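Local coordinates for ABC-type amino acid transport system, periplasmic component (Caldanaerobacter subterraneus subsp. tengcongensis MB4, PDB 4YMX), which binds arginine as the substrate-binding component of an amino acid ABC transporter, probably handing it on to the membrane-embedded part of the system, at residues A[64-69]-A[102-107]; A[48-53]-A[194-199]; A[108-113]-A[154-159]. All coordinates share one frame; numbering follows the deposited sequence. Where two conformers were deposited one is given.

Contact 1 of 3, residues A[64-69]-A[102-107]. With ARG (arginine), chain C.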
ATOM      1  N   GLY A  64       4.570  10.049   4.816  1.00  4.59           N
ATOM      2  CA  GLY A  64       5.138   8.767   4.442  1.00  4.96           C
ATOM      3  C   GLY A  64       5.963   8.848   3.179  1.00  6.53           C
ATOM      4  O   GLY A  64       6.063   9.901   2.547  1.00  5.85           O
ATOM      5  N   PHE A  65       6.543   7.716   2.806  1.00  4.36           N
ATOM      6  CA  PHE A  65       7.367   7.611   1.607  1.00  5.22           C
ATOM      7  C   PHE A  65       6.606   8.068   0.365  1.00  6.16           C
ATOM      8  O   PHE A  65       7.126   8.831  -0.453  1.00  5.32           O
ATOM      9  CB  PHE A  65       7.816   6.152   1.474  1.00  5.96           C
ATOM     10  CG  PHE A  65       8.766   5.879   0.348  1.00  6.66           C
ATOM     11  CD1 PHE A  65       9.998   6.522   0.272  1.00 10.96           C
ATOM     12  CD2 PHE A  65       8.466   4.904  -0.587  1.00  7.17           C
ATOM     13  CE1 PHE A  65      10.881   6.232  -0.757  1.00 11.02           C
ATOM     14  CE2 PHE A  65       9.350   4.606  -1.616  1.00  9.04           C
ATOM     15  CZ  PHE A  65      10.560   5.270  -1.698  1.00  8.99           C
ATOM     16  N   ASP A  66       5.363   7.618   0.229  1.00  3.31           N
ATOM     17  CA  ASP A  66       4.565   8.004  -0.932  1.00  5.06           C
ATOM     18  C   ASP A  66       4.254   9.486  -0.944  1.00  4.82           C
ATOM     19  O   ASP A  66       4.137  10.090  -2.018  1.00  5.70           O
ATOM     20  CB  ASP A  66       3.254   7.219  -1.000  1.00  6.98           C
ATOM     21  CG  ASP A  66       3.444   5.786  -1.477  1.00  5.92           C
ATOM     22  OD1 ASP A  66       4.542   5.424  -1.931  1.00  5.82           O
ATOM     23  OD2 ASP A  66       2.457   5.026  -1.438  1.00  5.90           O
ATOM     24  N   ILE A  67       4.097  10.073   0.235  1.00  4.56           N
ATOM     25  CA  ILE A  67       3.828  11.507   0.318  1.00  6.35           C
ATOM     26  C   ILE A  67       5.066  12.324  -0.067  1.00  5.09           C
ATOM     27  O   ILE A  67       4.954  13.347  -0.748  1.00  6.96           O
ATOM     28  CB  ILE A  67       3.341  11.927   1.710  1.00  5.68           C
ATOM     29  CG1 ILE A  67       2.166  11.054   2.151  1.00  8.56           C
ATOM     30  CG2 ILE A  67       2.970  13.409   1.720  1.00  8.09           C
ATOM     31  CD1 ILE A  67       1.051  10.923   1.142  1.00 13.79           C
ATOM     32  N   ASP A  68       6.244  11.874   0.349  1.00  4.80           N
ATOM     33  CA  ASP A  68       7.464  12.547  -0.071  1.00  5.28           C
ATOM     34  C   ASP A  68       7.613  12.501  -1.588  1.00  5.44           C
ATOM     35  O   ASP A  68       8.019  13.491  -2.207  1.00  7.59           O
ATOM     36  CB  ASP A  68       8.687  11.961   0.622  1.00  5.93           C
ATOM     37  CG  ASP A  68       8.726  12.284   2.104  1.00  8.03           C
ATOM     38  OD1 ASP A  68       7.921  13.119   2.578  1.00  8.84           O
ATOM     39  OD2 ASP A  68       9.574  11.693   2.801  1.00 10.35           O
ATOM     40  N   ILE A  69       7.263  11.371  -2.195  1.00  4.99           N
ATOM     41  CA  ILE A  69       7.339  11.264  -3.649  1.00  5.90           C
ATOM     42  C   ILE A  69       6.324  12.216  -4.288  1.00  5.83           C
ATOM     43  O   ILE A  69       6.635  12.929  -5.250  1.00  6.92           O
ATOM     44  CB  ILE A  69       7.104   9.811  -4.122  1.00  5.93           C
ATOM     45  CG1 ILE A  69       8.259   8.925  -3.643  1.00  8.63           C
ATOM     46  CG2 ILE A  69       6.953   9.745  -5.632  1.00  8.22           C
ATOM     47  CD1 ILE A  69       8.058   7.440  -3.900  1.00 11.27           C
ATOM     48  N   MET A 102      -3.695  11.651  -9.698  1.00  7.16           N
ATOM     49  CA  MET A 102      -2.779  10.534  -9.576  1.00  4.60           C
ATOM     50  C   MET A 102      -3.063   9.806  -8.280  1.00  4.75           C
ATOM     51  O   MET A 102      -3.659  10.370  -7.354  1.00  7.55           O
ATOM     52  CB  MET A 102      -1.310  10.988  -9.628  1.00  4.98           C
ATOM     53  CG  MET A 102      -0.872  11.836  -8.443  1.00  7.16           C
ATOM     54  SD  MET A 102       0.853  12.320  -8.606  1.00  8.20           S
ATOM     55  CE  MET A 102       1.029  13.433  -7.213  1.00  9.15           C
ATOM     56  N   VAL A 103      -2.651   8.545  -8.239  1.00  5.36           N
ATOM     57  CA  VAL A 103      -2.758   7.746  -7.032  1.00  5.17           C
ATOM     58  C   VAL A 103      -1.372   7.252  -6.656  1.00  5.77           C
ATOM     59  O   VAL A 103      -0.651   6.689  -7.483  1.00  5.97           O
ATOM     60  CB  VAL A 103      -3.705   6.542  -7.221  1.00  5.23           C
ATOM     61  CG1 VAL A 103      -3.538   5.534  -6.085  1.00  6.44           C
ATOM     62  CG2 VAL A 103      -5.155   7.009  -7.339  1.00  5.92           C
ATOM     63  N   ILE A 104      -0.987   7.493  -5.407  1.00  4.66           N
ATOM     64  CA  ILE A 104       0.219   6.901  -4.853  1.00  4.61           C
ATOM     65  C   ILE A 104      -0.215   6.257  -3.547  1.00  5.12           C
ATOM     66  O   ILE A 104      -0.617   6.947  -2.616  1.00  4.90           O
ATOM     67  CB  ILE A 104       1.334   7.934  -4.615  1.00  5.01           C
ATOM     68  CG1 ILE A 104       1.413   8.929  -5.782  1.00  5.76           C
ATOM     69  CG2 ILE A 104       2.659   7.214  -4.454  1.00  6.10           C
ATOM     70  CD1 ILE A 104       2.645   9.844  -5.732  1.00  6.99           C
ATOM     71  N   ALA A 105      -0.181   4.929  -3.497  1.00  4.63           N
ATOM     72  CA  ALA A 105      -0.730   4.204  -2.355  1.00  4.39           C
ATOM     73  C   ALA A 105      -0.142   2.803  -2.237  1.00  4.43           C
ATOM     74  O   ALA A 105      -0.868   1.820  -2.041  1.00  4.91           O
ATOM     75  CB  ALA A 105      -2.259   4.124  -2.471  1.00  6.02           C
ATOM     76  N   GLY A 106       1.174   2.700  -2.386  1.00  4.15           N
ATOM     77  CA  GLY A 106       1.833   1.406  -2.402  1.00  5.41           C
ATOM     78  C   GLY A 106       1.161   0.463  -3.387  1.00  3.38           C
ATOM     79  O   GLY A 106       0.979  -0.733  -3.117  1.00  6.28           O
ATOM     80  N   MET A 107       0.771   1.010  -4.537  1.00  4.27           N
ATOM     81  CA  MET A 107      -0.114   0.310  -5.453  1.00  4.51           C
ATOM     82  C   MET A 107       0.646  -0.474  -6.512  1.00  6.63           C
ATOM     83  O   MET A 107       1.490   0.068  -7.231  1.00  6.51           O
ATOM     84  CB  MET A 107      -1.076   1.292  -6.114  1.00  6.24           C
ATOM     85  CG  MET A 107      -1.999   0.603  -7.104  1.00  5.44           C
ATOM     86  SD  MET A 107      -3.222   1.680  -7.867  1.00  7.31           S
ATOM     87  CE  MET A 107      -4.366   1.900  -6.500  1.00  8.35           C
TER
HETATM   88  N   ARG C 301       0.212  -3.408  -2.890  1.00  6.13           N
HETATM   89  CA  ARG C 301      -1.179  -3.890  -2.685  1.00  5.86           C
HETATM   90  C   ARG C 301      -2.041  -3.576  -3.895  1.00 10.50           C
HETATM   91  O   ARG C 301      -1.609  -2.873  -4.807  1.00  8.21           O
HETATM   92  CB  ARG C 301      -1.784  -3.251  -1.434  1.00  6.19           C
HETATM   93  CG  ARG C 301      -1.735  -1.735  -1.431  1.00  4.93           C
HETATM   94  CD  ARG C 301      -2.585  -1.150  -0.314  1.00  3.73           C
HETATM   95  NE  ARG C 301      -2.280   0.259  -0.108  1.00  3.96           N
HETATM   96  CZ  ARG C 301      -2.864   1.029   0.802  1.00  5.34           C
HETATM   97  NH1 ARG C 301      -3.797   0.543   1.603  1.00  4.97           N
HETATM   98  NH2 ARG C 301      -2.510   2.296   0.903  1.00  4.71           N
HETATM   99  OXT ARG C 301      -3.183  -4.023  -3.981  1.00  7.58           O
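Asp-66 and Gly-106 make the single direct hydrogen bond between the first turn of helix 65-77 and the loop that follows strand 102-103, and they illustrate how a second-shell residue can shape a binding site. Gly-64 stands at the N-cap position, and its O takes the first helical bond, from Asp-68 N. Phe-65 makes edge-to-face contacts with Phe-258 and Tyr-124. Asp-66 CG lies beside its own backbone N, anti to the carbonyl carbon (chi1 -76°), which sends the carboxylate across to 102-107. There OD2 takes the N-H of Gly-106 on its syn lone pair, at 2.8 Å and with a bent angle of 141° at the hydrogen. OD1 makes a weak hydrogen bond with Tyr-123 OH. Over one face of the carboxylate the CG2 methyl of Ile-104 rests 3.4 Å from Asp-66 CG, so a branched apolar chain crosses an acidic one obliquely. One helical turn on, Ile-69 adds a lighter apolar touch, its CG2 standing 4.3 Å from Ile-104 CD1. Tyr-123 borders both isoleucines.

The Ala-105 to Gly-106 peptide held by Asp-66 turns its carbonyl to the ligand, and the next peptide does likewise. Ala-105 O accepts from NE of the bound arginine at 2.9 Å and weakly from its NH2, while Gly-106 O takes the ligand's alpha-amino N at 2.8 Å. Gly-106 has a positive phi (51°), and its N-H and C=O serve different partners. The ligand's hydrogen bonds to this segment thus go to carbonyl oxygens. Glu-51 OE1 also lies against Asp-66 OD2, so the acid pair probably holds a proton between them; what negative charge remains would probably polarise the Gly-106 N-H and favour a cation at these carbonyls.

Contact 2 of 3, residues A[48-53]-A[194-199]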
ATOM      1  N   PRO A  48       1.291   2.616   6.776  1.00  4.69           N
ATOM      2  CA  PRO A  48       2.634   3.066   7.155  1.00  4.63           C
ATOM      3  C   PRO A  48       3.669   2.036   6.710  1.00  5.90           C
ATOM      4  O   PRO A  48       3.401   0.843   6.808  1.00  6.41           O
ATOM      5  CB  PRO A  48       2.558   3.106   8.689  1.00  4.68           C
ATOM      6  CG  PRO A  48       1.486   2.088   9.036  1.00  4.74           C
ATOM      7  CD  PRO A  48       0.478   2.248   7.958  1.00  5.26           C
ATOM      8  N   PRO A  49       4.856   2.471   6.263  1.00  4.82           N
ATOM      9  CA  PRO A  49       5.373   3.841   6.195  1.00  5.05           C
ATOM     10  C   PRO A  49       5.144   4.553   4.862  1.00  5.21           C
ATOM     11  O   PRO A  49       5.768   5.598   4.632  1.00  6.36           O
ATOM     12  CB  PRO A  49       6.872   3.633   6.402  1.00  6.59           C
ATOM     13  CG  PRO A  49       7.122   2.338   5.698  1.00 10.60           C
ATOM     14  CD  PRO A  49       5.921   1.479   6.014  1.00  5.74           C
ATOM     15  N   PHE A  50       4.266   4.023   4.015  1.00  4.41           N
ATOM     16  CA  PHE A  50       3.988   4.645   2.718  1.00  4.64           C
ATOM     17  C   PHE A  50       3.094   5.858   2.842  1.00  4.29           C
ATOM     18  O   PHE A  50       3.381   6.919   2.285  1.00  4.93           O
ATOM     19  CB  PHE A  50       3.374   3.624   1.756  1.00  5.10           C
ATOM     20  CG  PHE A  50       4.304   2.502   1.418  1.00  4.46           C
ATOM     21  CD1 PHE A  50       5.163   2.596   0.332  1.00  7.07           C
ATOM     22  CD2 PHE A  50       4.363   1.364   2.217  1.00  5.30           C
ATOM     23  CE1 PHE A  50       6.052   1.571   0.033  1.00  7.47           C
ATOM     24  CE2 PHE A  50       5.252   0.333   1.918  1.00  9.00           C
ATOM     25  CZ  PHE A  50       6.093   0.440   0.828  1.00 11.34           C
ATOM     26  N   GLU A  51       1.981   5.696   3.552  1.00  4.49           N
ATOM     27  CA  GLU A  51       1.079   6.799   3.841  1.00  4.95           C
ATOM     28  C   GLU A  51       0.307   6.484   5.101  1.00  5.62           C
ATOM     29  O   GLU A  51      -0.252   5.387   5.254  1.00  4.76           O
ATOM     30  CB  GLU A  51       0.103   7.060   2.689  1.00  5.01           C
ATOM     31  CG  GLU A  51      -0.593   5.812   2.183  1.00  5.55           C
ATOM     32  CD  GLU A  51       0.123   5.204   1.021  1.00  5.21           C
ATOM     33  OE1 GLU A  51       0.841   5.968   0.329  1.00  6.31           O
ATOM     34  OE2 GLU A  51      -0.034   3.994   0.785  1.00  5.71           O
ATOM     35  N   PHE A  52       0.292   7.443   6.016  1.00  4.35           N
ATOM     36  CA  PHE A  52      -0.426   7.285   7.264  1.00  3.77           C
ATOM     37  C   PHE A  52      -0.662   8.643   7.901  1.00  4.26           C
ATOM     38  O   PHE A  52      -0.045   9.635   7.511  1.00  5.57           O
ATOM     39  CB  PHE A  52       0.340   6.356   8.219  1.00  5.50           C
ATOM     40  CG  PHE A  52       1.696   6.872   8.635  1.00  6.31           C
ATOM     41  CD1 PHE A  52       1.854   7.512   9.858  1.00  7.86           C
ATOM     42  CD2 PHE A  52       2.812   6.700   7.824  1.00  6.19           C
ATOM     43  CE1 PHE A  52       3.097   7.978  10.268  1.00  9.75           C
ATOM     44  CE2 PHE A  52       4.064   7.170   8.222  1.00  6.19           C
ATOM     45  CZ  PHE A  52       4.198   7.815   9.459  1.00  7.00           C
ATOM     46  N   HIS A  53      -1.568   8.684   8.868  1.00  5.73           N
ATOM     47  CA  HIS A  53      -1.819   9.911   9.614  1.00  7.14           C
ATOM     48  C   HIS A  53      -0.898  10.005  10.815  1.00  7.96           C
ATOM     49  O   HIS A  53      -0.919   9.149  11.703  1.00  9.68           O
ATOM     50  CB  HIS A  53      -3.278   9.979  10.056  1.00  7.03           C
ATOM     51  CG  HIS A  53      -4.225  10.259   8.940  1.00  7.71           C
ATOM     52  ND1 HIS A  53      -4.742  11.515   8.696  1.00  8.41           N
ATOM     53  CD2 HIS A  53      -4.742   9.454   7.976  1.00  9.36           C
ATOM     54  CE1 HIS A  53      -5.537  11.470   7.644  1.00  7.42           C
ATOM     55  NE2 HIS A  53      -5.550  10.227   7.186  1.00  5.55           N
ATOM     56  N   ASP A 194       4.897  -6.861   3.813  1.00  4.93           N
ATOM     57  CA  ASP A 194       5.897  -7.012   4.867  1.00  5.99           C
ATOM     58  C   ASP A 194       6.227  -5.705   5.580  1.00  4.32           C
ATOM     59  O   ASP A 194       6.196  -5.623   6.803  1.00  6.18           O
ATOM     60  CB  ASP A 194       7.177  -7.593   4.249  1.00  5.31           C
ATOM     61  CG  ASP A 194       8.257  -7.887   5.279  1.00  6.30           C
ATOM     62  OD1 ASP A 194       7.923  -8.201   6.436  1.00  7.99           O
ATOM     63  OD2 ASP A 194       9.452  -7.815   4.910  1.00 11.02           O
ATOM     64  N   THR A 195       6.546  -4.667   4.817  0.62  3.90           N
ATOM     65  CA  THR A 195       6.965  -3.414   5.440  0.62  5.60           C
ATOM     66  C   THR A 195       5.843  -2.783   6.252  0.62  5.86           C
ATOM     67  O   THR A 195       6.083  -2.154   7.282  0.62  5.94           O
ATOM     68  CB  THR A 195       7.492  -2.409   4.418  0.62  7.45           C
ATOM     69  OG1 THR A 195       6.491  -2.169   3.426  0.62  8.92           O
ATOM     70  CG2 THR A 195       8.761  -2.939   3.769  0.62  8.68           C
ATOM     71  N   VAL A 196       4.615  -2.946   5.778  1.00  3.28           N
ATOM     72  CA  VAL A 196       3.467  -2.435   6.512  1.00  4.10           C
ATOM     73  C   VAL A 196       3.189  -3.252   7.782  1.00  4.11           C
ATOM     74  O   VAL A 196       2.911  -2.678   8.843  1.00  5.12           O
ATOM     75  CB  VAL A 196       2.232  -2.358   5.597  1.00  4.58           C
ATOM     76  CG1 VAL A 196       1.014  -1.907   6.374  1.00  4.27           C
ATOM     77  CG2 VAL A 196       2.501  -1.375   4.458  1.00  4.42           C
ATOM     78  N   ALA A 197       3.273  -4.576   7.676  1.00  3.39           N
ATOM     79  CA  ALA A 197       3.168  -5.422   8.864  1.00  4.87           C
ATOM     80  C   ALA A 197       4.196  -5.018   9.924  1.00  5.53           C
ATOM     81  O   ALA A 197       3.875  -4.946  11.113  1.00  6.04           O
ATOM     82  CB  ALA A 197       3.327  -6.890   8.496  1.00  5.23           C
ATOM     83  N   LYS A 198       5.431  -4.757   9.505  1.00  5.48           N
ATOM     84  CA  LYS A 198       6.458  -4.363  10.467  1.00  5.47           C
ATOM     85  C   LYS A 198       6.073  -3.070  11.186  1.00  6.94           C
ATOM     86  O   LYS A 198       6.258  -2.934  12.396  1.00  8.30           O
ATOM     87  CB  LYS A 198       7.827  -4.231   9.793  1.00  5.47           C
ATOM     88  CG  LYS A 198       8.399  -5.537   9.266  1.00  7.50           C
ATOM     89  CD  LYS A 198       9.805  -5.297   8.733  1.00 12.08           C
ATOM     90  CE  LYS A 198      10.444  -6.570   8.223  1.00 20.57           C
ATOM     91  NZ  LYS A 198      11.791  -6.292   7.630  1.00 26.47           N
ATOM     92  N   ALA A 199       5.506  -2.124  10.447  1.00  6.24           N
ATOM     93  CA  ALA A 199       5.092  -0.867  11.050  1.00  5.88           C
ATOM     94  C   ALA A 199       3.996  -1.079  12.096  1.00  7.06           C
ATOM     95  O   ALA A 199       4.086  -0.560  13.213  1.00  7.99           O
ATOM     96  CB  ALA A 199       4.631   0.099   9.979  1.00  6.50           C
TER
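The Phe-50 ring meets helix 194-201 by its edge, and neither of its faces is covered by residues 194-199. Phe-50 CG stands beside its backbone N and anti to the carbonyl carbon (chi1 -64°), which brings the ring edge to the helix. Thr-195 OG1, in one of the two conformers of that residue, lies in the ring plane 3.2 Å from Phe-50 CE2, the two side chains crossing at about a right angle. Further along the same edge, Val-196 CG2 sits 4.0 Å from Phe-50 CD2. The ring also meets that of Phe-258, planes at about 60°.

Beside it the two prolines pack on the helix. Pro-48 lays CG against the methyl of Ala-199 at 3.8 Å, and the cis peptide before Pro-49 brings its CD near Thr-195 O. Pro-48 O faces the flank of the helix, buried and without a hydrogen-bond partner, and receives a CA-H contact from Val-196 CA (3.3 Å, 154° at the hydrogen).

A classic beta bulge, with Phe-50 and Glu-51 both facing Phe-47, interrupts the small antiparallel sheet here. Trp-257 and Phe-258 of helix 249-258 cover Pro-49, whereas Ala-197 packs on strands 128-133 and 207-210, so the contact joins one lobe to the other.

Contact 3 of 3, residues A[108-113]-A[154-159]. With ARG (arginine), chain C.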
ATOM      1  N   THR A 108       0.325  -1.757  -6.613  1.00  4.35           N
ATOM      2  CA  THR A 108       1.023  -2.644  -7.534  1.00  5.52           C
ATOM      3  C   THR A 108       0.500  -2.488  -8.962  1.00  7.99           C
ATOM      4  O   THR A 108      -0.706  -2.507  -9.185  1.00  8.56           O
ATOM      5  CB  THR A 108       0.896  -4.098  -7.076  1.00  4.29           C
ATOM      6  OG1 THR A 108       1.449  -4.222  -5.759  1.00  6.95           O
ATOM      7  CG2 THR A 108       1.638  -5.038  -8.023  1.00  6.44           C
ATOM      8  N   PRO A 109       1.407  -2.322  -9.939  1.00  5.17           N
ATOM      9  CA  PRO A 109       0.941  -2.163 -11.321  1.00  6.30           C
ATOM     10  C   PRO A 109       0.600  -3.499 -11.975  1.00  9.64           C
ATOM     11  O   PRO A 109       1.343  -3.972 -12.837  1.00 12.77           O
ATOM     12  CB  PRO A 109       2.144  -1.519 -12.021  1.00 10.46           C
ATOM     13  CG  PRO A 109       3.325  -1.997 -11.252  1.00  9.20           C
ATOM     14  CD  PRO A 109       2.852  -2.063  -9.812  1.00  3.81           C
ATOM     15  N   THR A 110      -0.530  -4.085 -11.592  1.00  8.23           N
ATOM     16  CA  THR A 110      -0.930  -5.393 -12.109  1.00  9.00           C
ATOM     17  C   THR A 110      -1.404  -5.305 -13.551  1.00  9.76           C
ATOM     18  O   THR A 110      -1.874  -4.256 -13.995  1.00  9.67           O
ATOM     19  CB  THR A 110      -2.057  -6.018 -11.259  1.00  9.77           C
ATOM     20  OG1 THR A 110      -3.261  -5.251 -11.415  1.00 10.68           O
ATOM     21  CG2 THR A 110      -1.673  -6.039  -9.800  1.00  9.64           C
ATOM     22  N   ALA A 111      -1.273  -6.406 -14.283  1.00 11.24           N
ATOM     23  CA  ALA A 111      -1.757  -6.460 -15.655  1.00 11.76           C
ATOM     24  C   ALA A 111      -3.239  -6.084 -15.720  1.00 14.34           C
ATOM     25  O   ALA A 111      -3.673  -5.360 -16.625  1.00 13.30           O
ATOM     26  CB  ALA A 111      -1.528  -7.845 -16.242  1.00 14.37           C
ATOM     27  N   GLU A 112      -4.010  -6.564 -14.751  1.00 12.53           N
ATOM     28  CA  GLU A 112      -5.434  -6.259 -14.696  1.00 12.78           C
ATOM     29  C   GLU A 112      -5.689  -4.756 -14.571  1.00 13.60           C
ATOM     30  O   GLU A 112      -6.501  -4.186 -15.305  1.00 11.60           O
ATOM     31  CB  GLU A 112      -6.092  -7.005 -13.534  1.00 16.15           C
ATOM     32  CG  GLU A 112      -7.565  -6.692 -13.335  1.00 20.95           C
ATOM     33  CD  GLU A 112      -8.452  -7.247 -14.441  1.00 31.65           C
ATOM     34  OE1 GLU A 112      -9.653  -6.902 -14.456  1.00 37.66           O
ATOM     35  OE2 GLU A 112      -7.968  -8.033 -15.284  1.00 26.15           O
ATOM     36  N   ARG A 113      -4.991  -4.113 -13.642  1.00  9.91           N
ATOM     37  CA  ARG A 113      -5.174  -2.683 -13.428  1.00  8.81           C
ATOM     38  C   ARG A 113      -4.730  -1.840 -14.621  1.00  9.47           C
ATOM     39  O   ARG A 113      -5.298  -0.783 -14.874  1.00  8.22           O
ATOM     40  CB  ARG A 113      -4.433  -2.242 -12.168  1.00  8.43           C
ATOM     41  CG  ARG A 113      -5.089  -2.717 -10.891  1.00  7.74           C
ATOM     42  CD  ARG A 113      -4.148  -2.556  -9.736  1.00  7.48           C
ATOM     43  NE  ARG A 113      -4.767  -2.994  -8.495  1.00  9.59           N
ATOM     44  CZ  ARG A 113      -4.102  -3.157  -7.356  1.00  5.87           C
ATOM     45  NH1 ARG A 113      -2.799  -2.920  -7.306  1.00  6.76           N
ATOM     46  NH2 ARG A 113      -4.750  -3.537  -6.261  1.00  8.11           N
ATOM     47  N   GLY A 154      -9.857  -5.099  -2.720  1.00  5.86           N
ATOM     48  CA  GLY A 154      -9.348  -4.506  -3.948  1.00  6.51           C
ATOM     49  C   GLY A 154      -7.848  -4.635  -4.105  1.00  6.39           C
ATOM     50  O   GLY A 154      -7.257  -4.034  -4.999  1.00  8.71           O
ATOM     51  N   THR A 155      -7.229  -5.452  -3.258  1.00  4.88           N
ATOM     52  CA  THR A 155      -5.771  -5.551  -3.242  1.00  5.14           C
ATOM     53  C   THR A 155      -5.193  -6.862  -3.755  1.00  4.78           C
ATOM     54  O   THR A 155      -5.882  -7.880  -3.863  1.00  5.55           O
ATOM     55  CB  THR A 155      -5.192  -5.337  -1.823  1.00  6.01           C
ATOM     56  OG1 THR A 155      -5.646  -6.384  -0.948  1.00  5.28           O
ATOM     57  CG2 THR A 155      -5.590  -3.975  -1.271  1.00  6.36           C
ATOM     58  N   THR A 156      -3.892  -6.838  -4.023  1.00  6.03           N
ATOM     59  CA  THR A 156      -3.173  -8.068  -4.335  1.00  5.37           C
ATOM     60  C   THR A 156      -3.117  -8.999  -3.120  1.00  3.86           C
ATOM     61  O   THR A 156      -3.021 -10.220  -3.269  1.00  6.33           O
ATOM     62  CB  THR A 156      -1.755  -7.776  -4.800  1.00  4.90           C
ATOM     63  OG1 THR A 156      -1.099  -6.980  -3.808  1.00  6.05           O
ATOM     64  CG2 THR A 156      -1.784  -7.025  -6.128  1.00  7.59           C
ATOM     65  N   SER A 157      -3.177  -8.429  -1.921  1.00  3.51           N
ATOM     66  CA  SER A 157      -3.233  -9.242  -0.703  1.00  3.41           C
ATOM     67  C   SER A 157      -4.507 -10.077  -0.711  1.00  3.76           C
ATOM     68  O   SER A 157      -4.477 -11.276  -0.425  1.00  6.16           O
ATOM     69  CB  SER A 157      -3.181  -8.347   0.538  1.00  4.66           C
ATOM     70  OG  SER A 157      -2.012  -7.534   0.518  1.00  5.68           O
ATOM     71  N   GLU A 158      -5.621  -9.448  -1.063  1.00  5.21           N
ATOM     72  CA  GLU A 158      -6.881 -10.165  -1.217  1.00  6.17           C
ATOM     73  C   GLU A 158      -6.795 -11.234  -2.313  1.00  5.76           C
ATOM     74  O   GLU A 158      -7.256 -12.361  -2.129  1.00  6.30           O
ATOM     75  CB  GLU A 158      -8.000  -9.168  -1.514  1.00  6.22           C
ATOM     76  CG  GLU A 158      -9.349  -9.794  -1.855  1.00  5.75           C
ATOM     77  CD  GLU A 158     -10.397  -8.744  -2.088  1.00  9.73           C
ATOM     78  OE1 GLU A 158     -10.198  -7.902  -2.994  1.00  8.64           O
ATOM     79  OE2 GLU A 158     -11.408  -8.734  -1.354  1.00 12.86           O
ATOM     80  N   GLU A 159      -6.196 -10.883  -3.446  1.00  5.61           N
ATOM     81  CA  GLU A 159      -5.971 -11.846  -4.527  1.00  7.28           C
ATOM     82  C   GLU A 159      -5.198 -13.074  -4.039  1.00  7.73           C
ATOM     83  O   GLU A 159      -5.524 -14.217  -4.389  1.00  8.74           O
ATOM     84  CB  GLU A 159      -5.200 -11.167  -5.657  1.00  8.57           C
ATOM     85  CG  GLU A 159      -4.921 -12.053  -6.845  1.00 14.18           C
ATOM     86  CD  GLU A 159      -4.112 -11.345  -7.915  1.00 30.51           C
ATOM     87  OE1 GLU A 159      -4.199 -10.098  -8.010  1.00 29.04           O
ATOM     88  OE2 GLU A 159      -3.380 -12.037  -8.652  1.00 32.09           O
TER
HETATM   89  N   ARG C 301       0.212  -3.408  -2.890  1.00  6.13           N
HETATM   90  CA  ARG C 301      -1.179  -3.890  -2.685  1.00  5.86           C
HETATM   91  C   ARG C 301      -2.041  -3.576  -3.895  1.00 10.50           C
HETATM   92  O   ARG C 301      -1.609  -2.873  -4.807  1.00  8.21           O
HETATM   93  CB  ARG C 301      -1.784  -3.251  -1.434  1.00  6.19           C
HETATM   94  CG  ARG C 301      -1.735  -1.735  -1.431  1.00  4.93           C
HETATM   95  CD  ARG C 301      -2.585  -1.150  -0.314  1.00  3.73           C
HETATM   96  NE  ARG C 301      -2.280   0.259  -0.108  1.00  3.96           N
HETATM   97  CZ  ARG C 301      -2.864   1.029   0.802  1.00  5.34           C
HETATM   98  NH1 ARG C 301      -3.797   0.543   1.603  1.00  4.97           N
HETATM   99  NH2 ARG C 301      -2.510   2.296   0.903  1.00  4.71           N
HETATM  100  OXT ARG C 301      -3.183  -4.023  -3.981  1.00  7.58           O
HETATM  101  O   HOH W   1       1.514  -6.719  -4.592  1.00  8.70           O
HETATM  102  O   HOH W   2      -7.586  -3.516  -8.120  1.00 17.42           O
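Arg-113 and Gly-154 meet across the carboxylate end of the arginine site, where hydrogen bonds to the ligand dominate. The Arg-113 chain runs extended from CG to NE (chi3 179°), which carries the guanidinium out to the ligand. The flat group lies edge-on to the carboxylate and grips it with two nearly straight bonds: NH1 to the ligand's O at 2.8 Å, and NH2 to its OXT, also at 2.8 Å and 172° at the hydrogen. The remaining N-H groups fix the rotation of the guanidinium, since Thr-108 O and Gly-154 O both lie close to its plane. NH1 also donates to Thr-108 O, on a lone pair in the carbonyl plane, and NH2 reaches the other segment at Gly-154 O, 2.9 Å away but bent to 138°. NE donates to a water that in turn bonds Gly-154 O, so all five guanidinium N-H groups have acceptors. Backbone N-H groups complete the grip, with Thr-108 N meeting the ligand's O and Thr-156 N its OXT, each at 2.9 Å.

Capping bonds set the two backbones. Thr-110 OG1 accepts from Arg-113 N, and Thr-155 OG1 from Glu-158 N; the latter hydroxyl also bonds Gln-152 O. Pro-109 centres an inverse gamma turn in which Thr-108 O takes Thr-110 N as a second donor.

A second water joins the hydroxyls of Thr-108 and Thr-156; Thr-108 OG1, besides accepting from the ligand's amino N, bonds Gly-221 O. Apolar contact is slight: Thr-110 CG2 slides past Thr-156 CG2 at 3.8 Å.

The Thr-156 amide belongs to the first turn of helix 156-161, so a helix N-terminus, whose dipole would probably favour an anion, faces an arginine from the other lobe. This two-sided hold on the alpha-carboxylate is typical of amino acid-binding proteins of solute-binding family 3.

The three contacts surround one arginine with overlapping roles: contact 3 holds the carboxylate and shares the amino group with contact 1, which also takes NE, and Glu-51 OE2 of contact 2 binds the guanidinium. Contacts 1 and 3, their centres about 16 Å apart, meet where Met-107 CG packs 3.6 Å from Arg-113 NH1. Contact 2, centred about 12 Å from contact 1, joins it through Phe-65 N and Pro-49 O (2.9 Å, a probable hydrogen bond). Glu-51 OE1 lies only 2.6 Å from Asp-66 OD2, consistent with a shared proton. Contacts 2 and 3 stay apart, nearest atoms about 8 Å, and bridge the two lobes at separate places around the closed cleft.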